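Local structure of glycosyl hydrolase family 26 (Bacteroides ovatus, 4ZXO) at residues 25-29 / 332-336; 29-35 / 57-63; 223-229 / 261-265. The protein is a family 26 beta-mannanase that probably hydrolyses internal beta-1,4-mannosidic linkages in mannans such as galactomannan, using a TIM-barrel catalytic fold. All coordinates share one frame; numbering follows the deposited sequence.

Interaction 1: residues 25-29 / 332-336; sequences KGILF and KILFV. With K (potassium ion), chain B.
Ile-27 pairs with Ile-333, and Leu-28 with Leu-334, in a short parallel ladder: Ile-27 N donates to Lys-332 O (2.8 Å), Leu-334 N to Ile-27 O, and Phe-29 N to Leu-334 O. The last is nearly straight (175°) and lies in the carbonyl plane, whereas Leu-334 N stands above the plane of its acceptor carbonyl. Packing is tight along the ladder. Phe-29 CG is anti to its own N (chi1 -175°), which lays the ring beside that of Phe-335, both side chains pointing the same way. The rings, 5.4 Å between centroids, are near parallel but barely overlap; instead Phe-29 CB sits over one face of Phe-335 as a CH-pi contact and touches Ile-333 CG2 at 3.7 Å. Flat phenyls fill this layer without presenting polar atoms, and Phe-324 of helix 321-328 adds a third ring. On the sheet face opposite Ile-27 and Ile-333, Leu-28 CD2 meets Leu-334 CB at 3.9 Å. Leu-334 also spreads over Lys-25 and Gly-26, its CD1 3.4 Å from Lys-25 O. Gly-26 has positive phi, and a CB would press on Lys-332 O and Leu-334 CG, which suits a residue without a side chain. By contrast, the ends of the Lys-25 and Lys-332 side chains lead outward, the latter to a salt bridge with Glu-291. Ile-333 O binds a potassium ion at 2.4 Å, as do four waters and the carbonyls of Ser-328 and Ser-330. The ion probably steadies the backbone around Ile-333, beside an apolar layer, consistent with a structural role.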
ATOM      1  N   LYS A  25       1.206   2.255  19.843  1.00 19.77           N
ATOM      2  CA  LYS A  25       0.428   3.423  19.371  1.00 18.47           C
ATOM      3  C   LYS A  25      -0.916   3.049  18.774  1.00 17.70           C
ATOM      4  O   LYS A  25      -1.839   3.852  18.798  1.00 18.89           O
ATOM      5  CB  LYS A  25       1.226   4.213  18.311  1.00 20.01           C
ATOM      6  CG  LYS A  25       2.601   4.757  18.771  1.00 23.44           C
ATOM      7  CD  LYS A  25       2.473   5.806  19.853  1.00 26.82           C
ATOM      8  CE  LYS A  25       2.010   7.122  19.279  1.00 27.96           C
ATOM      9  NZ  LYS A  25       2.044   8.202  20.366  1.00 29.70           N
ATOM     10  N   GLY A  26      -1.000   1.873  18.151  1.00 16.06           N
ATOM     11  CA  GLY A  26      -2.253   1.485  17.494  1.00 13.39           C
ATOM     12  C   GLY A  26      -2.026   1.296  16.005  1.00 12.31           C
ATOM     13  O   GLY A  26      -0.883   1.314  15.537  1.00 13.74           O
ATOM     14  N   ILE A  27      -3.132   1.152  15.292  1.00 10.70           N
ATOM     15  CA  ILE A  27      -3.152   0.774  13.876  1.00 10.86           C
ATOM     16  C   ILE A  27      -3.691   1.934  13.051  1.00 10.77           C
ATOM     17  O   ILE A  27      -4.855   2.295  13.205  1.00 11.68           O
ATOM     18  CB  ILE A  27      -4.047  -0.449  13.629  1.00 10.37           C
ATOM     19  CG1 ILE A  27      -3.710  -1.633  14.538  1.00 10.38           C
ATOM     20  CG2 ILE A  27      -3.913  -0.894  12.165  1.00 10.37           C
ATOM     21  CD1 ILE A  27      -4.689  -2.797  14.449  1.00 10.95           C
ATOM     22  N   LEU A  28      -2.880   2.527  12.178  1.00  8.70           N
ATOM     23  CA  LEU A  28      -3.421   3.572  11.289  1.00  9.40           C
ATOM     24  C   LEU A  28      -4.426   3.018  10.348  1.00  9.83           C
ATOM     25  O   LEU A  28      -4.191   1.977   9.765  1.00  9.70           O
ATOM     26  CB  LEU A  28      -2.283   4.220  10.483  1.00 10.41           C
ATOM     27  CG  LEU A  28      -1.243   5.000  11.318  1.00 11.86           C
ATOM     28  CD1 LEU A  28       0.113   5.090  10.535  1.00 13.37           C
ATOM     29  CD2 LEU A  28      -1.781   6.373  11.679  1.00 11.22           C
ATOM     30  N   PHE A  29      -5.546   3.718  10.166  1.00  9.86           N
ATOM     31  CA  PHE A  29      -6.519   3.285   9.187  1.00  8.88           C
ATOM     32  C   PHE A  29      -6.288   3.942   7.843  1.00  8.15           C
ATOM     33  O   PHE A  29      -6.080   5.168   7.786  1.00  8.15           O
ATOM     34  CB  PHE A  29      -7.932   3.607   9.643  1.00 10.70           C
ATOM     35  CG  PHE A  29      -8.979   3.056   8.699  1.00 10.71           C
ATOM     36  CD1 PHE A  29      -9.271   1.682   8.684  1.00 11.29           C
ATOM     37  CD2 PHE A  29      -9.592   3.865   7.768  1.00 10.84           C
ATOM     38  CE1 PHE A  29     -10.215   1.147   7.763  1.00 11.52           C
ATOM     39  CE2 PHE A  29     -10.524   3.330   6.859  1.00 11.86           C
ATOM     40  CZ  PHE A  29     -10.843   1.985   6.861  1.00 11.97           C
ATOM     41  N   LYS A 332      -7.786   1.574  19.333  1.00 18.79           N
ATOM     42  CA  LYS A 332      -6.782   0.838  18.557  1.00 19.40           C
ATOM     43  C   LYS A 332      -6.637   1.355  17.154  1.00 16.60           C
ATOM     44  O   LYS A 332      -5.688   0.979  16.484  1.00 18.17           O
ATOM     45  CB  LYS A 332      -7.142  -0.649  18.538  1.00 23.46           C
ATOM     46  CG  LYS A 332      -7.227  -1.169  19.962  1.00 28.16           C
ATOM     47  CD  LYS A 332      -7.621  -2.624  20.063  1.00 31.18           C
ATOM     48  CE  LYS A 332      -7.562  -3.065  21.531  1.00 33.04           C
ATOM     49  NZ  LYS A 332      -8.015  -4.459  21.666  1.00 34.60           N
ATOM     50  N   ILE A 333      -7.567   2.185  16.679  1.00 14.04           N
ATOM     51  CA  ILE A 333      -7.543   2.533  15.257  1.00 12.53           C
ATOM     52  C   ILE A 333      -7.342   4.013  15.084  1.00 13.42           C
ATOM     53  O   ILE A 333      -8.120   4.796  15.674  1.00 14.91           O
ATOM     54  CB  ILE A 333      -8.879   2.132  14.549  1.00 12.44           C
ATOM     55  CG1 ILE A 333      -9.267   0.668  14.802  1.00 12.05           C
ATOM     56  CG2 ILE A 333      -8.881   2.392  12.998  1.00 13.65           C
ATOM     57  CD1 ILE A 333      -8.277  -0.357  14.320  1.00 12.74           C
ATOM     58  N   LEU A 334      -6.359   4.400  14.261  1.00 11.80           N
ATOM     59  CA  LEU A 334      -5.873   5.766  14.265  1.00 10.95           C
ATOM     60  C   LEU A 334      -6.199   6.499  12.958  1.00 12.00           C
ATOM     61  O   LEU A 334      -5.959   6.006  11.847  1.00 12.78           O
ATOM     62  CB  LEU A 334      -4.379   5.812  14.493  1.00 10.91           C
ATOM     63  CG  LEU A 334      -3.843   5.071  15.709  1.00 10.98           C
ATOM     64  CD1 LEU A 334      -2.321   5.070  15.647  1.00 12.44           C
ATOM     65  CD2 LEU A 334      -4.336   5.655  17.002  1.00 12.96           C
ATOM     66  N   PHE A 335      -6.701   7.706  13.113  1.00 12.56           N
ATOM     67  CA  PHE A 335      -7.061   8.585  12.022  1.00 12.59           C
ATOM     68  C   PHE A 335      -6.294   9.867  12.256  1.00 12.56           C
ATOM     69  O   PHE A 335      -5.859  10.156  13.394  1.00 13.39           O
ATOM     70  CB  PHE A 335      -8.603   8.884  11.987  1.00 12.91           C
ATOM     71  CG  PHE A 335      -9.435   7.694  11.660  1.00 12.93           C
ATOM     72  CD1 PHE A 335     -10.036   7.566  10.399  1.00 11.57           C
ATOM     73  CD2 PHE A 335      -9.641   6.683  12.621  1.00 13.37           C
ATOM     74  CE1 PHE A 335     -10.811   6.434  10.075  1.00 11.06           C
ATOM     75  CE2 PHE A 335     -10.404   5.560  12.303  1.00 13.99           C
ATOM     76  CZ  PHE A 335     -10.979   5.418  11.016  1.00 12.70           C
ATOM     77  N   VAL A 336      -6.201  10.693  11.230  1.00 12.43           N
ATOM     78  CA  VAL A 336      -5.622  12.017  11.406  1.00 12.68           C
ATOM     79  C   VAL A 336      -6.303  12.781  12.531  1.00 13.86           C
ATOM     80  O   VAL A 336      -7.539  12.795  12.595  1.00 15.06           O
ATOM     81  CB  VAL A 336      -5.729  12.802  10.095  1.00 14.27           C
ATOM     82  CG1 VAL A 336      -5.374  14.252  10.325  1.00 16.08           C
ATOM     83  CG2 VAL A 336      -4.797  12.156   9.022  1.00 14.48           C
TER
HETATM   84  K     K B 401      -9.788   5.909  16.999  1.00 31.56           K
HETATM   85  O   HOH W   1     -10.648   6.635  19.366  1.00 46.14           O
HETATM   86  O   HOH W   2      -9.500   8.690  18.390  1.00 22.91           O
HETATM   87  O   HOH W   3      -9.797   8.066  15.826  1.00 37.73           O
HETATM   88  O   HOH W   4      -7.864   7.030  18.592  1.00 47.88           O

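Interaction 2: residues 29-35 / 57-63; sequences FGHHDDT and YPGVMSF
With CG of His-32 swung away from its own N (chi1 -166°) and Ser-62 OG placed between its N and carbonyl carbon (chi1 58°), the two polar groups meet on one face of parallel strands 29-32 and 60-63. His-32 ND1 and Ser-62 OG share a 2.8 Å hydrogen bond, and the imidazole lays one face over Ser-62 O. That same oxygen accepts a nearly linear bond from Asp-33 N at 2.7 Å, where the chain turns out of the strand. Val-60 N bonds Phe-29 O, His-31 N bonds Val-60 O, and Ser-62 N bonds His-31 O weakly. A serine suits the site because its short hydroxyl can meet ND1; the His-32 ring also stacks with Trp-301. Replacing the His-32 imidazole with an alanine is likely to leave Ser-62 OG without its ring partner and Trp-301 without its stack. At Gly-30, a CB would crowd Val-60. On the other face His-31 ND1 donates a hydrogen bond to the anti lone pair of Asp-34 OD1 (2.6 Å), in the ring plane; Asp-34 OD2 rests 3.2 Å from Pro-58 CD and hydrogen-bonds Ser-48 OG. Nearby, the extended Met-61 crosses Thr-35 at about a right angle; Met-61 CE lies 3.5 Å from Thr-35 CG2. The chemistry implies that the carboxyl end of two adjoining strands, where TIM barrels carry their active sites, holds buried polar side chains whose mutual bonds probably limit their rotation.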
ATOM      1  N   PHE A  29      -5.546   3.718  10.166  1.00  9.86           N
ATOM      2  CA  PHE A  29      -6.519   3.285   9.187  1.00  8.88           C
ATOM      3  C   PHE A  29      -6.288   3.942   7.843  1.00  8.15           C
ATOM      4  O   PHE A  29      -6.080   5.168   7.786  1.00  8.15           O
ATOM      5  CB  PHE A  29      -7.932   3.607   9.643  1.00 10.70           C
ATOM      6  CG  PHE A  29      -8.979   3.056   8.699  1.00 10.71           C
ATOM      7  CD1 PHE A  29      -9.271   1.682   8.684  1.00 11.29           C
ATOM      8  CD2 PHE A  29      -9.592   3.865   7.768  1.00 10.84           C
ATOM      9  CE1 PHE A  29     -10.215   1.147   7.763  1.00 11.52           C
ATOM     10  CE2 PHE A  29     -10.524   3.330   6.859  1.00 11.86           C
ATOM     11  CZ  PHE A  29     -10.843   1.985   6.861  1.00 11.97           C
ATOM     12  N   GLY A  30      -6.402   3.146   6.761  1.00  8.09           N
ATOM     13  CA  GLY A  30      -6.094   3.592   5.428  1.00  9.24           C
ATOM     14  C   GLY A  30      -7.205   3.378   4.403  1.00  8.65           C
ATOM     15  O   GLY A  30      -8.008   2.445   4.523  1.00  7.44           O
ATOM     16  N   HIS A  31      -7.188   4.200   3.357  1.00  9.53           N
ATOM     17  CA  HIS A  31      -8.094   4.023   2.250  1.00  9.47           C
ATOM     18  C   HIS A  31      -7.404   4.453   0.948  1.00  9.85           C
ATOM     19  O   HIS A  31      -6.827   5.554   0.867  1.00 10.24           O
ATOM     20  CB  HIS A  31      -9.347   4.868   2.503  1.00 10.01           C
ATOM     21  CG  HIS A  31     -10.425   4.705   1.453  1.00 10.26           C
ATOM     22  ND1 HIS A  31     -11.203   5.765   1.023  1.00 10.85           N
ATOM     23  CD2 HIS A  31     -10.864   3.613   0.776  1.00 10.43           C
ATOM     24  CE1 HIS A  31     -12.075   5.337   0.120  1.00 10.89           C
ATOM     25  NE2 HIS A  31     -11.872   4.033  -0.068  1.00 10.88           N
ATOM     26  N   HIS A  32      -7.505   3.625  -0.070  1.00  9.56           N
ATOM     27  CA  HIS A  32      -6.980   3.936  -1.393  1.00  8.06           C
ATOM     28  C   HIS A  32      -7.830   4.999  -2.105  1.00  8.78           C
ATOM     29  O   HIS A  32      -9.068   4.989  -2.067  1.00 10.52           O
ATOM     30  CB  HIS A  32      -6.915   2.646  -2.257  1.00  8.24           C
ATOM     31  CG  HIS A  32      -6.098   2.801  -3.505  1.00  8.28           C
ATOM     32  ND1 HIS A  32      -4.705   2.728  -3.514  1.00  8.08           N
ATOM     33  CD2 HIS A  32      -6.477   3.049  -4.788  1.00  9.11           C
ATOM     34  CE1 HIS A  32      -4.269   2.920  -4.755  1.00  8.49           C
ATOM     35  NE2 HIS A  32      -5.331   3.093  -5.551  1.00  9.44           N
ATOM     36  N   ASP A  33      -7.119   5.932  -2.723  1.00  9.53           N
ATOM     37  CA  ASP A  33      -7.685   7.032  -3.536  1.00  9.83           C
ATOM     38  C   ASP A  33      -8.672   7.882  -2.712  1.00 11.01           C
ATOM     39  O   ASP A  33      -9.597   8.476  -3.258  1.00 10.64           O
ATOM     40  CB  ASP A  33      -8.329   6.460  -4.818  1.00  9.22           C
ATOM     41  CG  ASP A  33      -7.299   6.201  -5.899  1.00 10.00           C
ATOM     42  OD1 ASP A  33      -6.180   6.759  -5.780  1.00 11.61           O
ATOM     43  OD2 ASP A  33      -7.604   5.438  -6.848  1.00 10.67           O
ATOM     44  N   ASP A  34      -8.428   7.957  -1.393  1.00 10.34           N
ATOM     45  CA  ASP A  34      -9.438   8.485  -0.493  1.00 10.48           C
ATOM     46  C   ASP A  34      -9.862   9.926  -0.797  1.00 10.56           C
ATOM     47  O   ASP A  34     -11.069  10.256  -0.747  1.00 11.07           O
ATOM     48  CB  ASP A  34      -8.900   8.439   0.947  1.00 10.93           C
ATOM     49  CG  ASP A  34      -9.976   8.849   1.952  1.00 11.29           C
ATOM     50  OD1 ASP A  34     -10.989   8.112   2.078  1.00 11.94           O
ATOM     51  OD2 ASP A  34      -9.837   9.923   2.575  1.00 11.65           O
ATOM     52  N   THR A  35      -8.891  10.771  -1.132  1.00 10.50           N
ATOM     53  CA  THR A  35      -9.184  12.163  -1.421  1.00 11.20           C
ATOM     54  C   THR A  35      -9.221  12.478  -2.903  1.00 13.18           C
ATOM     55  O   THR A  35      -9.388  13.652  -3.288  1.00 15.78           O
ATOM     56  CB  THR A  35      -8.153  13.068  -0.740  1.00 12.36           C
ATOM     57  OG1 THR A  35      -6.839  12.497  -0.953  1.00 13.54           O
ATOM     58  CG2 THR A  35      -8.430  13.137   0.759  1.00 13.41           C
ATOM     59  N   TYR A  57     -10.033  12.371   8.466  1.00 12.49           N
ATOM     60  CA  TYR A  57      -9.298  11.717   7.388  1.00 13.30           C
ATOM     61  C   TYR A  57      -8.597  10.414   7.874  1.00 12.46           C
ATOM     62  O   TYR A  57      -8.149  10.320   9.021  1.00 14.62           O
ATOM     63  CB  TYR A  57      -8.248  12.650   6.812  1.00 13.44           C
ATOM     64  CG  TYR A  57      -8.783  13.802   6.038  1.00 15.69           C
ATOM     65  CD1 TYR A  57      -9.360  13.615   4.780  1.00 15.78           C
ATOM     66  CD2 TYR A  57      -8.727  15.094   6.563  1.00 16.68           C
ATOM     67  CE1 TYR A  57      -9.830  14.711   4.030  1.00 16.45           C
ATOM     68  CE2 TYR A  57      -9.211  16.181   5.835  1.00 18.03           C
ATOM     69  CZ  TYR A  57      -9.733  15.983   4.576  1.00 18.14           C
ATOM     70  OH  TYR A  57     -10.215  17.067   3.893  1.00 20.09           O
ATOM     71  N   PRO A  58      -8.486   9.398   6.997  1.00 11.79           N
ATOM     72  CA  PRO A  58      -7.759   8.180   7.369  1.00 10.87           C
ATOM     73  C   PRO A  58      -6.260   8.514   7.634  1.00 11.06           C
ATOM     74  O   PRO A  58      -5.684   9.426   7.033  1.00 11.08           O
ATOM     75  CB  PRO A  58      -7.947   7.274   6.159  1.00 11.62           C
ATOM     76  CG  PRO A  58      -8.183   8.191   5.035  1.00 12.03           C
ATOM     77  CD  PRO A  58      -8.975   9.339   5.607  1.00 11.41           C
ATOM     78  N   GLY A  59      -5.663   7.782   8.561  1.00  9.72           N
ATOM     79  CA  GLY A  59      -4.262   7.965   8.884  1.00  8.97           C
ATOM     80  C   GLY A  59      -3.344   7.651   7.710  1.00  9.17           C
ATOM     81  O   GLY A  59      -2.236   8.174   7.621  1.00 10.44           O
ATOM     82  N   VAL A  60      -3.787   6.766   6.814  1.00  9.25           N
ATOM     83  CA  VAL A  60      -3.020   6.426   5.599  1.00  8.10           C
ATOM     84  C   VAL A  60      -3.882   6.664   4.376  1.00  7.83           C
ATOM     85  O   VAL A  60      -5.078   6.315   4.359  1.00  9.51           O
ATOM     86  CB  VAL A  60      -2.621   4.951   5.583  1.00  8.48           C
ATOM     87  CG1 VAL A  60      -1.824   4.621   4.310  1.00  9.06           C
ATOM     88  CG2 VAL A  60      -1.797   4.553   6.836  1.00  9.16           C
ATOM     89  N   MET A  61      -3.278   7.227   3.343  1.00  7.25           N
ATOM     90  CA  MET A  61      -3.915   7.264   2.024  1.00  7.15           C
ATOM     91  C   MET A  61      -2.983   6.633   1.043  1.00  7.61           C
ATOM     92  O   MET A  61      -1.762   6.797   1.156  1.00  9.42           O
ATOM     93  CB  MET A  61      -4.204   8.692   1.600  1.00  8.11           C
ATOM     94  CG  MET A  61      -5.319   9.291   2.430  1.00 10.10           C
ATOM     95  SD  MET A  61      -5.581  11.021   2.015  1.00 11.80           S
ATOM     96  CE  MET A  61      -6.712  11.477   3.346  1.00 12.91           C
ATOM     97  N   SER A  62      -3.532   5.844   0.126  1.00  7.05           N
ATOM     98  CA  SER A  62      -2.680   5.285  -0.937  1.00  6.38           C
ATOM     99  C   SER A  62      -3.216   5.699  -2.281  1.00  6.60           C
ATOM    100  O   SER A  62      -4.404   6.016  -2.455  1.00  8.47           O
ATOM    101  CB  SER A  62      -2.569   3.724  -0.837  1.00  9.43           C
ATOM    102  OG  SER A  62      -3.836   3.104  -0.897  1.00  9.88           O
ATOM    103  N   PHE A  63      -2.323   5.661  -3.251  1.00  6.17           N
ATOM    104  CA  PHE A  63      -2.647   6.008  -4.623  1.00  6.25           C
ATOM    105  C   PHE A  63      -1.813   5.106  -5.511  1.00  6.30           C
ATOM    106  O   PHE A  63      -0.909   4.434  -5.022  1.00  7.11           O
ATOM    107  CB  PHE A  63      -2.366   7.502  -4.936  1.00  7.96           C
ATOM    108  CG  PHE A  63      -2.986   8.470  -3.941  1.00  8.56           C
ATOM    109  CD1 PHE A  63      -4.306   8.928  -4.103  1.00  9.68           C
ATOM    110  CD2 PHE A  63      -2.254   8.884  -2.840  1.00  9.47           C
ATOM    111  CE1 PHE A  63      -4.856   9.779  -3.181  1.00 10.33           C
ATOM    112  CE2 PHE A  63      -2.780   9.770  -1.893  1.00 10.64           C
ATOM    113  CZ  PHE A  63      -4.101  10.214  -2.058  1.00 10.99           C
TER

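Interaction 3: residues 223-229 / 261-265; sequences YPGDDII and KHDKP
Asp-226 and Lys-264 join the loop 223-229 to the chain that leaves helix 241-262, mostly by hydrogen bonds. The ammonium of Lys-264 reaches two backbone carbonyls: NZ to Asp-226 O is 2.8 Å, in the carbonyl plane and on a lone pair, while NZ to Ile-229 O is 2.9 Å and arrives almost head-on to the carbonyl. A bend at chi2 (-65°) steers the otherwise extended chain there; a long lysine suits a site needing one donor for two acceptors. The carboxylate of Asp-226 is shared differently. His-262 ND1 straddles it, 2.9 Å from OD1 and 3.1 Å from OD2, using the syn lone pair of each, with carboxylate and imidazole planes 73° apart. Tyr-223 OH takes the anti lone pair of OD1 at 2.7 Å, so this oxygen is gripped by two donors. Lys-264 NZ also stands 4.6 Å from Asp-226 OD1, beyond a salt bridge but probably stabilising its negative charge. Aromatic contact comes from Tyr-223, whose edge faces the His-262 ring in a T-shaped pair. Gly-225, whose O accepts from Ile-228 N and Ile-229 N, has positive phi, where a side chain would jam against the preceding carbonyl. In the fold, the Schellman motif at Asp-263 turns the chain from helix 241-262 toward strand 266-271, next to Leu-232 of strand 231-235, while Ile-228 and Ile-229 pack on helix 181-197 and strand 203-207.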
ATOM      1  N   TYR A 223      11.358 -13.324  -1.104  1.00  9.46           N
ATOM      2  CA  TYR A 223      11.728 -12.111  -0.387  1.00  9.38           C
ATOM      3  C   TYR A 223      13.116 -11.640  -0.813  1.00 10.11           C
ATOM      4  O   TYR A 223      14.082 -12.420  -0.719  1.00 10.52           O
ATOM      5  CB  TYR A 223      11.719 -12.425   1.113  1.00 10.59           C
ATOM      6  CG  TYR A 223      12.024 -11.290   2.038  1.00  9.94           C
ATOM      7  CD1 TYR A 223      11.145 -10.245   2.245  1.00 10.48           C
ATOM      8  CD2 TYR A 223      13.171 -11.319   2.811  1.00 10.71           C
ATOM      9  CE1 TYR A 223      11.435  -9.237   3.090  1.00 11.08           C
ATOM     10  CE2 TYR A 223      13.457 -10.314   3.734  1.00 11.16           C
ATOM     11  CZ  TYR A 223      12.580  -9.276   3.868  1.00 11.71           C
ATOM     12  OH  TYR A 223      12.892  -8.298   4.799  1.00 14.16           O
ATOM     13  N   PRO A 224      13.225 -10.355  -1.240  1.00 10.28           N
ATOM     14  CA  PRO A 224      14.505  -9.894  -1.795  1.00 10.73           C
ATOM     15  C   PRO A 224      15.519  -9.476  -0.717  1.00 12.05           C
ATOM     16  O   PRO A 224      16.652  -9.156  -1.050  1.00 16.23           O
ATOM     17  CB  PRO A 224      14.095  -8.700  -2.666  1.00 10.37           C
ATOM     18  CG  PRO A 224      12.862  -8.120  -1.893  1.00  9.22           C
ATOM     19  CD  PRO A 224      12.125  -9.375  -1.438  1.00  9.51           C
ATOM     20  N   GLY A 225      15.142  -9.486   0.549  1.00 11.00           N
ATOM     21  CA  GLY A 225      16.127  -9.271   1.590  1.00 11.05           C
ATOM     22  C   GLY A 225      15.881  -8.087   2.516  1.00 11.70           C
ATOM     23  O   GLY A 225      15.197  -7.105   2.169  1.00 11.95           O
ATOM     24  N   ASP A 226      16.439  -8.216   3.714  1.00 11.75           N
ATOM     25  CA  ASP A 226      16.256  -7.219   4.759  1.00 13.31           C
ATOM     26  C   ASP A 226      16.843  -5.871   4.420  1.00 14.14           C
ATOM     27  O   ASP A 226      16.471  -4.840   5.025  1.00 15.03           O
ATOM     28  CB  ASP A 226      16.874  -7.715   6.065  1.00 14.92           C
ATOM     29  CG  ASP A 226      16.103  -8.847   6.666  1.00 17.12           C
ATOM     30  OD1 ASP A 226      14.899  -9.013   6.402  1.00 16.96           O
ATOM     31  OD2 ASP A 226      16.695  -9.560   7.481  1.00 19.26           O
ATOM     32  N   ASP A 227      17.814  -5.870   3.519  1.00 14.57           N
ATOM     33  CA  ASP A 227      18.461  -4.626   3.110  1.00 15.82           C
ATOM     34  C   ASP A 227      17.634  -3.841   2.055  1.00 14.72           C
ATOM     35  O   ASP A 227      17.981  -2.707   1.674  1.00 16.77           O
ATOM     36  CB  ASP A 227      19.851  -4.953   2.541  1.00 19.49           C
ATOM     37  CG  ASP A 227      19.789  -5.888   1.328  1.00 24.18           C
ATOM     38  OD1 ASP A 227      18.929  -6.810   1.266  1.00 25.57           O
ATOM     39  OD2 ASP A 227      20.630  -5.696   0.429  1.00 28.11           O
ATOM     40  N   ILE A 228      16.560  -4.459   1.564  1.00 12.88           N
ATOM     41  CA  ILE A 228      15.701  -3.826   0.562  1.00 12.96           C
ATOM     42  C   ILE A 228      14.339  -3.498   1.166  1.00 10.89           C
ATOM     43  O   ILE A 228      13.820  -2.394   0.976  1.00 11.63           O
ATOM     44  CB  ILE A 228      15.551  -4.758  -0.682  1.00 14.00           C
ATOM     45  CG1 ILE A 228      16.900  -4.811  -1.420  1.00 17.03           C
ATOM     46  CG2 ILE A 228      14.458  -4.267  -1.609  1.00 15.96           C
ATOM     47  CD1 ILE A 228      16.950  -5.823  -2.523  1.00 19.37           C
ATOM     48  N   ILE A 229      13.750  -4.459   1.879  1.00  9.99           N
ATOM     49  CA  ILE A 229      12.369  -4.326   2.346  1.00  9.16           C
ATOM     50  C   ILE A 229      12.353  -3.664   3.717  1.00  9.23           C
ATOM     51  O   ILE A 229      13.162  -3.982   4.584  1.00 10.93           O
ATOM     52  CB  ILE A 229      11.666  -5.693   2.422  1.00  8.31           C
ATOM     53  CG1 ILE A 229      11.581  -6.339   1.001  1.00  9.24           C
ATOM     54  CG2 ILE A 229      10.251  -5.530   3.031  1.00  9.30           C
ATOM     55  CD1 ILE A 229      10.789  -5.448  -0.044  1.00 10.68           C
ATOM     56  N   LYS A 261      11.195 -12.039  13.449  1.00 24.93           N
ATOM     57  CA  LYS A 261      12.419 -12.690  12.967  1.00 24.91           C
ATOM     58  C   LYS A 261      13.345 -11.704  12.229  1.00 23.85           C
ATOM     59  O   LYS A 261      14.575 -11.797  12.340  1.00 25.70           O
ATOM     60  CB  LYS A 261      12.090 -13.878  12.044  1.00 26.64           C
ATOM     61  CG  LYS A 261      13.340 -14.672  11.618  1.00 29.06           C
ATOM     62  CD  LYS A 261      12.973 -15.918  10.857  1.00 30.89           C
ATOM     63  CE  LYS A 261      14.245 -16.790  10.572  1.00 32.74           C
ATOM     64  NZ  LYS A 261      13.863 -18.125  10.024  1.00 33.83           N
ATOM     65  N   HIS A 262      12.768 -10.769  11.468  1.00 20.76           N
ATOM     66  CA  HIS A 262      13.556  -9.903  10.615  1.00 19.26           C
ATOM     67  C   HIS A 262      13.555  -8.442  11.066  1.00 19.48           C
ATOM     68  O   HIS A 262      14.066  -7.578  10.338  1.00 20.45           O
ATOM     69  CB  HIS A 262      12.997 -10.005   9.157  1.00 19.29           C
ATOM     70  CG  HIS A 262      13.245 -11.331   8.524  1.00 20.96           C
ATOM     71  ND1 HIS A 262      14.300 -11.549   7.665  1.00 22.81           N
ATOM     72  CD2 HIS A 262      12.663 -12.538   8.718  1.00 21.61           C
ATOM     73  CE1 HIS A 262      14.305 -12.821   7.300  1.00 22.03           C
ATOM     74  NE2 HIS A 262      13.315 -13.436   7.913  1.00 21.28           N
ATOM     75  N   ASP A 263      12.948  -8.165  12.229  1.00 19.02           N
ATOM     76  CA  ASP A 263      12.826  -6.785  12.750  1.00 18.49           C
ATOM     77  C   ASP A 263      12.247  -5.810  11.716  1.00 17.14           C
ATOM     78  O   ASP A 263      12.851  -4.779  11.379  1.00 17.11           O
ATOM     79  CB  ASP A 263      14.174  -6.252  13.266  1.00 20.57           C
ATOM     80  CG  ASP A 263      14.019  -5.032  14.105  1.00 23.66           C
ATOM     81  OD1 ASP A 263      12.934  -4.820  14.711  1.00 24.46           O
ATOM     82  OD2 ASP A 263      15.018  -4.286  14.228  1.00 26.15           O
ATOM     83  N   LYS A 264      11.048  -6.135  11.239  1.00 15.16           N
ATOM     84  CA  LYS A 264      10.315  -5.271  10.322  1.00 13.02           C
ATOM     85  C   LYS A 264       8.960  -5.033  10.910  1.00 12.49           C
ATOM     86  O   LYS A 264       8.372  -5.978  11.454  1.00 14.31           O
ATOM     87  CB  LYS A 264      10.115  -5.917   8.930  1.00 12.25           C
ATOM     88  CG  LYS A 264      11.442  -6.357   8.284  1.00 11.75           C
ATOM     89  CD  LYS A 264      12.351  -5.172   7.959  1.00 11.04           C
ATOM     90  CE  LYS A 264      13.585  -5.638   7.158  1.00 11.76           C
ATOM     91  NZ  LYS A 264      14.570  -4.490   7.079  1.00 11.99           N
ATOM     92  N   PRO A 265       8.419  -3.815  10.748  1.00 12.11           N
ATOM     93  CA  PRO A 265       7.007  -3.555  11.057  1.00 11.63           C
ATOM     94  C   PRO A 265       6.150  -4.282  10.030  1.00 10.23           C
ATOM     95  O   PRO A 265       6.620  -4.573   8.933  1.00  9.76           O
ATOM     96  CB  PRO A 265       6.898  -2.038  10.905  1.00 13.48           C
ATOM     97  CG  PRO A 265       7.917  -1.684   9.930  1.00 14.27           C
ATOM     98  CD  PRO A 265       9.068  -2.642  10.136  1.00 12.96           C
TER

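Interactions 1 and 2 are neighbours on strand 27-32, their centres 12 Å apart, and they share Phe-29: its N bonds toward 332-336 and its carbonyl toward 57-63. They also touch directly, Val-336 N lying 3.0 Å from Tyr-57 O in a probable hydrogen bond. The potassium ion belongs to interaction 1, about 8 Å from the Phe-29 side chain, and is bound through Ile-333 O, on the strand flanking 27-32. Interaction 3 lies apart, its centre 23 Å from that of interaction 1 and 25 Å from that of interaction 2, across the chain's centre from the latter. It touches neither; both it and interaction 2 are nested in the chain loop that interaction 1 closes.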